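Local coordinates for protein metallophosphoesterase (PDB 3RQZ) that binds two zinc ions and probably acts as a phosphatase of the calcineurin-like metallophosphoesterase superfamily, at residues 228-231 against 235-238; 171-176 against 198-203; 16-21 against 189-194. All coordinates share one frame; numbering follows the deposited sequence.

Contact 1 (228-231 against 235-238); sequences QMRE and PESL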
loop_
_atom_site.group_PDB
_atom_site.type_symbol
_atom_site.label_atom_id
_atom_site.label_comp_id
_atom_site.label_asym_id
_atom_site.label_seq_id
_atom_site.Cartn_x
_atom_site.Cartn_y
_atom_site.Cartn_z
ATOM N N GLN A 228 1.022 2.735 -21.044
ATOM C CA GLN A 228 2.365 2.342 -20.671
ATOM C C GLN A 228 2.447 0.823 -20.483
ATOM O O GLN A 228 3.455 0.222 -20.814
ATOM C CB GLN A 228 2.780 3.034 -19.360
ATOM C CG GLN A 228 2.949 4.545 -19.458
ATOM C CD GLN A 228 3.133 5.206 -18.098
ATOM O OE1 GLN A 228 3.055 4.556 -17.035
ATOM N NE2 GLN A 228 3.383 6.514 -18.119
HETATM N N MSE A 229 1.410 0.224 -19.908
HETATM C CA MSE A 229 1.358 -1.242 -19.769
HETATM C C MSE A 229 1.277 -1.955 -21.116
HETATM O O MSE A 229 1.978 -2.943 -21.334
HETATM C CB MSE A 229 0.198 -1.685 -18.879
HETATM C CG MSE A 229 0.354 -1.252 -17.401
HETATM SE SE MSE A 229 -1.247 -1.582 -16.368
HETATM C CE MSE A 229 -1.097 -3.521 -16.308
ATOM N N ARG A 230 0.440 -1.449 -22.023
ATOM C CA ARG A 230 0.329 -2.041 -23.352
ATOM C C ARG A 230 1.633 -1.905 -24.132
ATOM O O ARG A 230 2.001 -2.810 -24.888
ATOM C CB ARG A 230 -0.853 -1.437 -24.133
ATOM C CG ARG A 230 -2.219 -1.730 -23.472
ATOM C CD ARG A 230 -3.371 -1.443 -24.418
ATOM N NE ARG A 230 -4.622 -1.951 -23.849
ATOM C CZ ARG A 230 -5.598 -1.198 -23.347
ATOM N NH1 ARG A 230 -6.662 -1.794 -22.847
ATOM N NH2 ARG A 230 -5.527 0.140 -23.337
ATOM N N GLU A 231 2.323 -0.780 -23.939
ATOM C CA GLU A 231 3.625 -0.561 -24.557
ATOM C C GLU A 231 4.644 -1.597 -24.066
ATOM O O GLU A 231 5.451 -2.086 -24.856
ATOM C CB GLU A 231 4.133 0.862 -24.274
ATOM C CG GLU A 231 5.459 1.219 -24.981
ATOM C CD GLU A 231 5.441 0.922 -26.484
ATOM O OE1 GLU A 231 4.559 1.453 -27.201
ATOM O OE2 GLU A 231 6.319 0.159 -26.959
ATOM N N PRO A 235 0.017 -8.240 -19.715
ATOM C CA PRO A 235 -1.240 -8.935 -20.098
ATOM C C PRO A 235 -2.491 -8.048 -19.987
ATOM O O PRO A 235 -2.621 -7.261 -19.051
ATOM C CB PRO A 235 -1.325 -10.091 -19.091
ATOM C CG PRO A 235 -0.426 -9.701 -17.977
ATOM C CD PRO A 235 0.698 -8.931 -18.615
ATOM N N GLU A 236 -3.401 -8.215 -20.939
ATOM C CA GLU A 236 -4.593 -7.393 -21.045
ATOM C C GLU A 236 -5.521 -7.463 -19.818
ATOM O O GLU A 236 -6.178 -6.486 -19.470
ATOM C CB GLU A 236 -5.326 -7.765 -22.337
ATOM C CG GLU A 236 -6.384 -6.773 -22.790
ATOM C CD GLU A 236 -5.852 -5.362 -23.045
ATOM O OE1 GLU A 236 -4.674 -5.176 -23.461
ATOM O OE2 GLU A 236 -6.650 -4.425 -22.827
ATOM N N SER A 237 -5.571 -8.614 -19.157
ATOM C CA SER A 237 -6.367 -8.753 -17.934
ATOM C C SER A 237 -5.906 -7.791 -16.813
ATOM O O SER A 237 -6.719 -7.294 -16.017
ATOM C CB SER A 237 -6.333 -10.204 -17.452
ATOM O OG SER A 237 -5.278 -10.385 -16.530
ATOM N N LEU A 238 -4.607 -7.515 -16.749
ATOM C CA LEU A 238 -4.104 -6.562 -15.759
ATOM C C LEU A 238 -4.395 -5.118 -16.181
ATOM O O LEU A 238 -4.630 -4.240 -15.332
ATOM C CB LEU A 238 -2.602 -6.746 -15.516
ATOM C CG LEU A 238 -2.122 -7.947 -14.691
ATOM C CD1 LEU A 238 -0.601 -7.840 -14.466
ATOM C CD2 LEU A 238 -2.871 -8.082 -13.329
#

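Contact 2 (171-176 against 198-203); sequences PNDGEV and DPRASY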
loop_
_atom_site.group_PDB
_atom_site.type_symbol
_atom_site.label_atom_id
_atom_site.label_comp_id
_atom_site.label_asym_id
_atom_site.label_seq_id
_atom_site.Cartn_x
_atom_site.Cartn_y
_atom_site.Cartn_z
ATOM N N PRO A 171 -14.154 3.200 4.582
ATOM C CA PRO A 171 -14.332 4.657 4.586
ATOM C C PRO A 171 -14.609 5.214 3.192
ATOM O O PRO A 171 -14.124 4.673 2.176
ATOM C CB PRO A 171 -12.980 5.180 5.102
ATOM C CG PRO A 171 -11.992 4.102 4.685
ATOM C CD PRO A 171 -12.739 2.800 4.763
ATOM N N ASN A 172 -15.409 6.272 3.152
ATOM C CA ASN A 172 -15.719 6.976 1.910
ATOM C C ASN A 172 -14.621 7.980 1.657
ATOM O O ASN A 172 -13.800 8.249 2.537
ATOM C CB ASN A 172 -17.033 7.761 2.054
ATOM C CG ASN A 172 -18.187 6.921 2.573
ATOM O OD1 ASN A 172 -18.823 7.293 3.569
ATOM N ND2 ASN A 172 -18.504 5.823 1.879
ATOM N N ASP A 173 -14.640 8.576 0.473
ATOM C CA ASP A 173 -13.739 9.675 0.134
ATOM C C ASP A 173 -13.983 10.851 1.082
ATOM O O ASP A 173 -15.104 11.343 1.182
ATOM C CB ASP A 173 -13.950 10.126 -1.324
ATOM C CG ASP A 173 -12.977 11.221 -1.728
ATOM O OD1 ASP A 173 -11.814 11.175 -1.274
ATOM O OD2 ASP A 173 -13.374 12.142 -2.468
ATOM N N GLY A 174 -12.945 11.284 1.793
ATOM C CA GLY A 174 -13.076 12.423 2.720
ATOM C C GLY A 174 -13.461 12.078 4.150
ATOM O O GLY A 174 -13.583 12.972 5.001
ATOM N N GLU A 175 -13.680 10.798 4.417
ATOM C CA GLU A 175 -14.139 10.367 5.726
ATOM C C GLU A 175 -13.047 10.586 6.762
ATOM O O GLU A 175 -11.888 10.182 6.568
ATOM C CB GLU A 175 -14.583 8.903 5.719
ATOM C CG GLU A 175 -15.030 8.387 7.109
ATOM C CD GLU A 175 -15.926 7.172 7.035
ATOM O OE1 GLU A 175 -16.336 6.779 5.918
ATOM O OE2 GLU A 175 -16.227 6.609 8.110
ATOM N N VAL A 176 -13.437 11.249 7.846
ATOM C CA VAL A 176 -12.546 11.549 8.960
ATOM C C VAL A 176 -12.776 10.537 10.067
ATOM O O VAL A 176 -13.899 10.372 10.561
ATOM C CB VAL A 176 -12.758 12.979 9.514
ATOM C CG1 VAL A 176 -11.897 13.217 10.755
ATOM C CG2 VAL A 176 -12.456 14.024 8.453
ATOM N N ASP A 198 -13.919 1.049 -7.012
ATOM C CA ASP A 198 -13.683 2.488 -7.215
ATOM C C ASP A 198 -12.303 2.615 -7.855
ATOM O O ASP A 198 -11.306 2.324 -7.211
ATOM C CB ASP A 198 -13.764 3.234 -5.855
ATOM C CG ASP A 198 -13.604 4.776 -5.974
ATOM O OD1 ASP A 198 -13.269 5.297 -7.055
ATOM O OD2 ASP A 198 -13.802 5.475 -4.936
ATOM N N PRO A 199 -12.237 3.015 -9.137
ATOM C CA PRO A 199 -10.944 3.085 -9.836
ATOM C C PRO A 199 -10.013 4.225 -9.363
ATOM O O PRO A 199 -8.863 4.340 -9.820
ATOM C CB PRO A 199 -11.348 3.295 -11.295
ATOM C CG PRO A 199 -12.766 3.781 -11.276
ATOM C CD PRO A 199 -13.381 3.176 -10.062
ATOM N N ARG A 200 -10.500 5.089 -8.488
ATOM C CA ARG A 200 -9.599 6.130 -7.954
ATOM C C ARG A 200 -8.522 5.550 -7.020
ATOM O O ARG A 200 -8.788 4.621 -6.268
ATOM C CB ARG A 200 -10.409 7.213 -7.225
ATOM C CG ARG A 200 -11.387 7.957 -8.157
ATOM C CD ARG A 200 -12.263 8.922 -7.395
ATOM N NE ARG A 200 -13.062 8.220 -6.391
ATOM C CZ ARG A 200 -13.925 8.813 -5.574
ATOM N NH1 ARG A 200 -14.115 10.131 -5.640
ATOM N NH2 ARG A 200 -14.600 8.089 -4.688
ATOM N N ALA A 201 -7.310 6.108 -7.109
ATOM C CA ALA A 201 -6.231 5.894 -6.156
ATOM C C ALA A 201 -6.700 6.212 -4.737
ATOM O O ALA A 201 -7.575 7.082 -4.508
ATOM C CB ALA A 201 -5.043 6.751 -6.519
ATOM N N SER A 202 -6.150 5.478 -3.789
ATOM C CA SER A 202 -6.554 5.586 -2.389
ATOM C C SER A 202 -5.346 5.880 -1.510
ATOM O O SER A 202 -4.244 5.333 -1.716
ATOM C CB SER A 202 -7.237 4.278 -1.941
ATOM O OG SER A 202 -7.762 4.397 -0.628
ATOM N N TYR A 203 -5.540 6.755 -0.526
ATOM C CA TYR A 203 -4.494 6.993 0.461
ATOM C C TYR A 203 -5.130 7.543 1.726
ATOM O O TYR A 203 -6.338 7.845 1.719
ATOM C CB TYR A 203 -3.447 7.983 -0.076
ATOM C CG TYR A 203 -3.950 9.413 -0.326
ATOM C CD1 TYR A 203 -4.537 9.754 -1.550
ATOM C CD2 TYR A 203 -3.777 10.424 0.632
ATOM C CE1 TYR A 203 -4.950 11.073 -1.820
ATOM C CE2 TYR A 203 -4.196 11.730 0.393
ATOM C CZ TYR A 203 -4.774 12.053 -0.831
ATOM O OH TYR A 203 -5.167 13.343 -1.068
HETATM O O HOH W 1 -16.035 11.693 -3.591
#

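Contact 3 (16-21 against 189-194); sequences LVALEA and GAVGQP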
loop_
_atom_site.group_PDB
_atom_site.type_symbol
_atom_site.label_atom_id
_atom_site.label_comp_id
_atom_site.label_asym_id
_atom_site.label_seq_id
_atom_site.Cartn_x
_atom_site.Cartn_y
_atom_site.Cartn_z
ATOM N N LEU A 16 3.045 4.708 -11.579
ATOM C CA LEU A 16 3.681 6.023 -11.415
ATOM C C LEU A 16 2.668 7.141 -11.592
ATOM O O LEU A 16 2.679 8.110 -10.840
ATOM C CB LEU A 16 4.845 6.206 -12.422
ATOM C CG LEU A 16 5.604 7.559 -12.420
ATOM C CD1 LEU A 16 6.215 7.855 -11.068
ATOM C CD2 LEU A 16 6.664 7.582 -13.493
ATOM N N VAL A 17 1.765 6.982 -12.553
ATOM C CA VAL A 17 0.771 8.018 -12.814
ATOM C C VAL A 17 -0.116 8.173 -11.548
ATOM O O VAL A 17 -0.380 9.289 -11.121
ATOM C CB VAL A 17 -0.064 7.693 -14.051
ATOM C CG1 VAL A 17 -1.154 8.736 -14.299
ATOM C CG2 VAL A 17 0.873 7.577 -15.285
ATOM N N ALA A 18 -0.557 7.058 -10.967
ATOM C CA ALA A 18 -1.401 7.115 -9.784
ATOM C C ALA A 18 -0.599 7.676 -8.594
ATOM O O ALA A 18 -1.115 8.478 -7.834
ATOM C CB ALA A 18 -1.975 5.716 -9.443
ATOM N N LEU A 19 0.661 7.271 -8.458
ATOM C CA LEU A 19 1.510 7.823 -7.394
ATOM C C LEU A 19 1.703 9.357 -7.518
ATOM O O LEU A 19 1.579 10.089 -6.538
ATOM C CB LEU A 19 2.865 7.091 -7.326
ATOM C CG LEU A 19 3.806 7.517 -6.194
ATOM C CD1 LEU A 19 3.132 7.408 -4.797
ATOM C CD2 LEU A 19 5.108 6.678 -6.222
ATOM N N GLU A 20 1.984 9.845 -8.721
ATOM C CA GLU A 20 2.126 11.303 -8.924
ATOM C C GLU A 20 0.818 12.048 -8.644
ATOM O O GLU A 20 0.837 13.155 -8.127
ATOM C CB GLU A 20 2.633 11.625 -10.336
ATOM C CG GLU A 20 4.066 11.128 -10.574
ATOM C CD GLU A 20 4.518 11.362 -12.002
ATOM O OE1 GLU A 20 3.781 10.979 -12.950
ATOM O OE2 GLU A 20 5.609 11.935 -12.186
ATOM N N ALA A 21 -0.311 11.429 -8.980
ATOM C CA ALA A 21 -1.622 12.019 -8.735
ATOM C C ALA A 21 -1.824 12.120 -7.223
ATOM O O ALA A 21 -2.295 13.163 -6.716
ATOM C CB ALA A 21 -2.738 11.183 -9.383
ATOM N N GLY A 189 -5.872 1.728 1.783
ATOM C CA GLY A 189 -6.239 1.261 0.421
ATOM C C GLY A 189 -4.991 1.246 -0.464
ATOM O O GLY A 189 -3.864 1.403 0.034
ATOM N N ALA A 190 -5.177 1.064 -1.766
ATOM C CA ALA A 190 -4.043 1.011 -2.697
ATOM C C ALA A 190 -3.967 2.268 -3.506
ATOM O O ALA A 190 -4.990 2.767 -3.993
ATOM C CB ALA A 190 -4.146 -0.154 -3.640
ATOM N N VAL A 191 -2.753 2.780 -3.642
ATOM C CA VAL A 191 -2.497 3.844 -4.617
ATOM C C VAL A 191 -2.665 3.323 -6.049
ATOM O O VAL A 191 -3.251 4.001 -6.903
ATOM C CB VAL A 191 -1.073 4.350 -4.479
ATOM C CG1 VAL A 191 -0.643 5.169 -5.731
ATOM C CG2 VAL A 191 -0.919 5.160 -3.119
ATOM N N GLY A 192 -2.157 2.122 -6.323
ATOM C CA GLY A 192 -1.887 1.759 -7.708
ATOM C C GLY A 192 -2.777 0.678 -8.294
ATOM O O GLY A 192 -2.725 0.413 -9.487
ATOM N N GLN A 193 -3.580 0.016 -7.461
ATOM C CA GLN A 193 -4.460 -1.032 -7.995
ATOM C C GLN A 193 -5.619 -1.240 -7.033
ATOM O O GLN A 193 -5.682 -2.269 -6.352
ATOM C CB GLN A 193 -3.689 -2.354 -8.233
ATOM C CG GLN A 193 -4.434 -3.317 -9.164
ATOM C CD GLN A 193 -4.043 -4.771 -8.927
ATOM O OE1 GLN A 193 -4.125 -5.290 -7.806
ATOM N NE2 GLN A 193 -3.615 -5.431 -9.984
ATOM N N PRO A 194 -6.540 -0.250 -6.947
ATOM C CA PRO A 194 -7.633 -0.430 -5.986
ATOM C C PRO A 194 -8.524 -1.614 -6.391
ATOM O O PRO A 194 -8.645 -1.907 -7.585
ATOM C CB PRO A 194 -8.404 0.893 -6.049
ATOM C CG PRO A 194 -8.036 1.519 -7.435
ATOM C CD PRO A 194 -6.614 1.022 -7.693
#

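Contact 1 (228-231 against 235-238)
Met229, present as selenomethionine, and Arg230 reach from helix 222-232 across to helix 236-244, so that neighbouring residues make one apolar and one ionic contact with the next helix of the chain. A three-residue link joins the two consecutive helices, and Pro235 stands at the N-cap position of the second. Met229 comes first in sequence and lies on the buried side. Its chain runs out straight and then bends at the CG-SE bond (chi3 72°), which turns the methyl CE toward the backbone of Leu238. CE lies 3.6 Å from Leu238 CB and 3.7 Å from Leu238 C, and the two side chains cross at about a right angle. The methionine continues onto Val239 and Leu242 of the same helix, while Leu238 also packs on Ala85 of helix 85-92.

Arg230 follows on the exposed side, its CA 7.6 Å from the CA of Glu236. The arginine is extended as far as NE, and the glutamate bends at chi2, so the two charged ends close a gap that their backbones leave wide. They meet side-on and in a matched pair. Arg230 NE donates to Glu236 OE1 at 3.2 Å, and Arg230 NH1 to Glu236 OE2 at 2.6 Å, nearly straight at 174°. Each oxygen offers its syn lone pair, and guanidinium and carboxylate are nearly coplanar, 9° apart. A weak additional bond joins Arg230 NE to Glu236 OE2.

With one nitrogen on each oxygen, the pair resists rotation of either flat group about its own bond. The chemistry is thus divided by burial: the methyl end of the selenomethionine packs on the inner side, and opposite charges clasp the outer side, where solvent would be expected to weaken their attraction.

Contact 2 (171-176 against 198-203)
Asp173 and Arg200 face each other at the protein surface through a loose, partly water-mediated ion pair. Asp173 OD2 and Arg200 NH1 are 3.8 Å apart, a long salt bridge in which the oxygen lies well out of the guanidinium plane and no N-H points at it. A water bridges the same two atoms, donating to Asp173 OD2 at 2.9 Å and accepting from Arg200 NH1 at 3.2 Å.

The firm part is the arginine's own grip on Asp198, at its NE and NH2 edge: a bend at chi3 (-60°) sets Arg200 NE 3.0 Å from Asp198 OD1 and Arg200 NH2 2.7 Å from Asp198 OD2. Asp198 OD1 also accepts from Arg200 N, closing an Asx turn just ahead of strand 201-207. The facing loop makes a type II beta turn from Asn172 to Glu175 with Gly174 at its third position, leading into strand 176-178. Replacing Arg200 with an alanine would probably leave Asp198 with a long, weak pairing to Arg217 in place of its close ionic mate, and the bridging water without its donor on that side. Asp173 has a stronger partner than Arg200: its OD1 accepts from the backbone N of Arg217, in strand 212-218 between the two segments' strands.

Contact 3 (16-21 against 189-194)
Val191 turns one methyl, CG1, toward the helix 16-26 backbone, while Ala18 directs its CB back at the loop, and the two methyls, Val191 CG1 and Ala18 CB, are 4.0 Å apart. With chi1 at 164°, Val191 swings CG1 away from its own nitrogen and over the start of Leu19, 3.7 Å from Leu19 N and 3.8 Å from Leu19 CA. The methyl therefore rests on main chain as much as on side chain: Leu19 CB is a little farther away, at 4.3 Å. Ala18 CB is nearer still to the carbonyl of the loop, 3.3 Å from Val191 O. That oxygen is buried, has no hydrogen-bonding partner in the model, and is touched by the methyls of Ala18 and Ala201.

Gly192 completes the surface that receives Ala18, its CA 4.3 Å from Ala18 CB; the CA atoms of the two residues are 5.8 Å apart. Polar links come from just before the helix: Asn15 ND2 donates to Gly192 O, and Asn15 OD1 accepts from Ala18 N, tying loop and first turn together. Backbone hydrogen bonds between Val191 and Ser10, and between Gly192 and the zinc ligand Asp11, hold the loop beside the metal site.

The loop itself carries the chain from strand 184-188 of one sheet to strand 201-207 of the other, in the two-sheet architecture of this superfamily. Helix 16-26 in turn packs through Leu19 on Leu51 of helix 45-55 and through Val17 on helix 222-232.

The three contacts differ in burial and, with it, in chemistry. Contact 3 is core, close to the zinc site, and made of small apolar groups; contact 2 is a surface contact of charges and water, away from that site; contact 1 combines both, with a buried methionine beside an exposed ion pair. The ion pairs that span contacts 1 and 2 differ too, coplanar and direct in contact 1, oblique and long in contact 2. Contacts 2 and 3 share the approach to strand 201-207, where Ser202 N lies 3.0 Å from Ala190 O, a probable hydrogen bond. Contacts 1 and 3 meet where Gln228 NE2 packs 3.9 Å from Val17 CG2, whereas contacts 1 and 2 do not touch.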